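Local coordinates for pirin-like protein YHAK (Escherichia coli, PDB 2VEC), which is a monomeric cytoplasmic bicupin of the pirin family that lacks quercetin 2,3-dioxygenase activity and belongs to a redox-sensitive enterobacterial subclass, at residues A[154-159]-A[164-169]. Residues are numbered along the deposited sequence; the frame is centred on the assembly and turned at random.
Sequences QKLALN and QLIASP
Gln-164 spans the gap to residues 157-159 with both ends of its amide. Its OE1 accepts the backbone N-H of Asn-159 at 2.9 Å from N; the bond is nearly straight (171° at the hydrogen), although the donor sits 31° off the carbonyl plane. On the other side of the amide, NE2 donates to a water 2.8 Å away, which in turn donates to Ala-157 O, so both polar atoms have partners and the amide's rotation is fixed. A fully extended chain, CG anti to the backbone N, carries the group this far. Asn-159 lays its own amide flat against it: the planes lie 7° apart, with ND2 3.3 Å from Gln-164 CD, and Asn-159 OD1 accepts a hydrogen bond from Gly-161 N. Beside this polar patch, Ile-166 CG2 meets CD2 of Leu-158 at 3.7 Å and CD2 of Leu-156 at 3.8 Å. The antiparallel strands, axes 8.6 Å apart, share no backbone-to-backbone hydrogen bond; the Gln-164 amide, water and apolar side chains link them. The contact thus joins 153-157, edge strand of the N-terminal half's six-stranded antiparallel sheet beside 112-116, to the C-terminal cupin domain's mixed sheet, where 163-168 lies between 176-177 and 183-189, with a classic bulge at Ile-166 and Ala-167 opposite Leu-184.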
ATOM      1  N   GLN A 154      -0.293  14.278  -2.103  1.00 30.60           N
ATOM      2  CA  GLN A 154      -0.504  13.905  -3.501  1.00 30.59           C
ATOM      3  C   GLN A 154      -1.603  12.863  -3.542  1.00 30.05           C
ATOM      4  O   GLN A 154      -1.732  12.033  -2.605  1.00 28.20           O
ATOM      5  CB  GLN A 154       0.748  13.281  -4.075  1.00 30.31           C
ATOM      6  CG  GLN A 154       1.969  14.200  -4.030  1.00 30.46           C
ATOM      7  CD  GLN A 154       3.223  13.416  -4.331  1.00 32.48           C
ATOM      8  OE1 GLN A 154       3.535  13.147  -5.493  1.00 30.83           O
ATOM      9  NE2 GLN A 154       3.930  13.016  -3.290  1.00 27.19           N
ATOM     10  N   LYS A 155      -2.361  12.856  -4.633  1.00 29.44           N
ATOM     11  CA  LYS A 155      -3.334  11.790  -4.855  1.00 30.50           C
ATOM     12  C   LYS A 155      -3.163  11.217  -6.251  1.00 30.28           C
ATOM     13  O   LYS A 155      -2.712  11.926  -7.144  1.00 32.41           O
ATOM     14  CB  LYS A 155      -4.743  12.372  -4.769  1.00 31.90           C
ATOM     15  CG  LYS A 155      -5.246  12.642  -3.372  1.00 34.62           C
ATOM     16  CD  LYS A 155      -6.795  12.668  -3.362  1.00 37.34           C
ATOM     17  CE  LYS A 155      -7.412  13.800  -4.175  1.00 39.49           C
ATOM     18  NZ  LYS A 155      -8.934  13.662  -4.063  1.00 39.74           N
ATOM     19  N   LEU A 156      -3.593   9.966  -6.441  1.00 29.33           N
ATOM     20  CA  LEU A 156      -3.538   9.273  -7.724  1.00 28.78           C
ATOM     21  C   LEU A 156      -4.815   8.462  -7.920  1.00 28.96           C
ATOM     22  O   LEU A 156      -5.293   7.769  -7.009  1.00 27.81           O
ATOM     23  CB  LEU A 156      -2.300   8.332  -7.793  1.00 28.00           C
ATOM     24  CG  LEU A 156      -2.153   7.352  -8.990  1.00 28.84           C
ATOM     25  CD1 LEU A 156      -0.700   7.181  -9.359  1.00 32.77           C
ATOM     26  CD2 LEU A 156      -2.762   5.960  -8.656  1.00 28.25           C
ATOM     27  N   ALA A 157      -5.398   8.551  -9.104  1.00 29.54           N
ATOM     28  CA  ALA A 157      -6.553   7.749  -9.415  1.00 30.58           C
ATOM     29  C   ALA A 157      -6.119   6.371  -9.946  1.00 30.25           C
ATOM     30  O   ALA A 157      -5.477   6.285 -10.992  1.00 31.42           O
ATOM     31  CB  ALA A 157      -7.465   8.474 -10.457  1.00 31.08           C
ATOM     32  N   LEU A 158      -6.505   5.309  -9.256  1.00 27.64           N
ATOM     33  CA  LEU A 158      -6.110   3.947  -9.679  1.00 27.90           C
ATOM     34  C   LEU A 158      -6.783   3.585 -10.983  1.00 29.62           C
ATOM     35  O   LEU A 158      -8.016   3.706 -11.117  1.00 31.05           O
ATOM     36  CB  LEU A 158      -6.465   2.901  -8.611  1.00 27.97           C
ATOM     37  CG  LEU A 158      -5.814   3.136  -7.264  1.00 27.72           C
ATOM     38  CD1 LEU A 158      -6.408   2.120  -6.261  1.00 28.60           C
ATOM     39  CD2 LEU A 158      -4.311   2.922  -7.370  1.00 26.17           C
ATOM     40  N   ASN A 159      -5.982   3.206 -11.969  1.00 30.29           N
ATOM     41  CA  ASN A 159      -6.560   2.864 -13.266  1.00 32.09           C
ATOM     42  C   ASN A 159      -7.153   1.458 -13.318  1.00 32.86           C
ATOM     43  O   ASN A 159      -7.951   1.193 -14.217  1.00 34.48           O
ATOM     44  CB  ASN A 159      -5.648   3.167 -14.471  1.00 33.86           C
ATOM     45  CG  ASN A 159      -4.413   2.259 -14.565  1.00 33.79           C
ATOM     46  OD1 ASN A 159      -4.451   1.081 -14.237  1.00 33.48           O
ATOM     47  ND2 ASN A 159      -3.321   2.818 -15.089  1.00 34.33           N
ATOM     48  N   GLN A 164      -0.230  -1.288 -12.373  1.00 28.55           N
ATOM     49  CA  GLN A 164       0.053   0.147 -12.473  1.00 29.07           C
ATOM     50  C   GLN A 164       1.143   0.485 -11.478  1.00 27.88           C
ATOM     51  O   GLN A 164       1.117   0.012 -10.360  1.00 27.23           O
ATOM     52  CB  GLN A 164      -1.209   0.974 -12.186  1.00 29.31           C
ATOM     53  CG  GLN A 164      -0.990   2.483 -12.320  1.00 29.18           C
ATOM     54  CD  GLN A 164      -2.234   3.309 -11.999  1.00 31.15           C
ATOM     55  OE1 GLN A 164      -3.197   2.822 -11.424  1.00 32.05           O
ATOM     56  NE2 GLN A 164      -2.187   4.593 -12.354  1.00 32.15           N
ATOM     57  N   LEU A 165       2.109   1.296 -11.892  1.00 28.67           N
ATOM     58  CA  LEU A 165       3.076   1.848 -10.951  1.00 26.93           C
ATOM     59  C   LEU A 165       2.385   3.038 -10.292  1.00 26.88           C
ATOM     60  O   LEU A 165       2.023   4.012 -10.975  1.00 28.05           O
ATOM     61  CB  LEU A 165       4.334   2.278 -11.729  1.00 28.12           C
ATOM     62  CG  LEU A 165       5.384   3.026 -10.919  1.00 25.61           C
ATOM     63  CD1 LEU A 165       6.074   2.047  -9.912  1.00 25.04           C
ATOM     64  CD2 LEU A 165       6.382   3.650 -11.848  1.00 28.77           C
ATOM     65  N   ILE A 166       2.126   2.954  -8.985  1.00 26.37           N
ATOM     66  CA  ILE A 166       1.330   3.990  -8.344  1.00 25.29           C
ATOM     67  C   ILE A 166       2.194   4.890  -7.466  1.00 26.00           C
ATOM     68  O   ILE A 166       1.736   5.947  -7.010  1.00 25.21           O
ATOM     69  CB  ILE A 166       0.101   3.411  -7.588  1.00 24.69           C
ATOM     70  CG1 ILE A 166       0.533   2.528  -6.383  1.00 22.33           C
ATOM     71  CG2 ILE A 166      -0.843   2.669  -8.577  1.00 24.90           C
ATOM     72  CD1 ILE A 166      -0.625   2.236  -5.357  1.00 23.61           C
ATOM     73  N   ALA A 167       3.442   4.487  -7.209  1.00 24.72           N
ATOM     74  CA  ALA A 167       4.367   5.389  -6.503  1.00 25.33           C
ATOM     75  C   ALA A 167       5.804   5.034  -6.843  1.00 26.32           C
ATOM     76  O   ALA A 167       6.120   3.845  -6.993  1.00 25.66           O
ATOM     77  CB  ALA A 167       4.124   5.309  -4.979  1.00 24.69           C
ATOM     78  N   SER A 168       6.672   6.045  -6.944  1.00 26.41           N
ATOM     79  CA  SER A 168       8.053   5.817  -7.279  1.00 26.88           C
ATOM     80  C   SER A 168       8.885   7.024  -6.826  1.00 28.75           C
ATOM     81  O   SER A 168       8.321   8.067  -6.428  1.00 28.65           O
ATOM     82  CB  SER A 168       8.172   5.666  -8.792  1.00 28.81           C
ATOM     83  OG  SER A 168       7.674   6.844  -9.448  1.00 29.82           O
ATOM     84  N   PRO A 169      10.221   6.880  -6.851  1.00 29.60           N
ATOM     85  CA  PRO A 169      11.126   7.923  -6.384  1.00 30.96           C
ATOM     86  C   PRO A 169      10.977   9.237  -7.157  1.00 33.35           C
ATOM     87  O   PRO A 169      11.151  10.312  -6.563  1.00 34.05           O
ATOM     88  CB  PRO A 169      12.523   7.306  -6.585  1.00 32.60           C
ATOM     89  CG  PRO A 169      12.291   5.848  -6.506  1.00 30.93           C
ATOM     90  CD  PRO A 169      10.945   5.648  -7.210  1.00 30.09           C
TER
HETATM   91  O   HOH W   1      -3.474   7.014 -12.913  1.00 34.92           O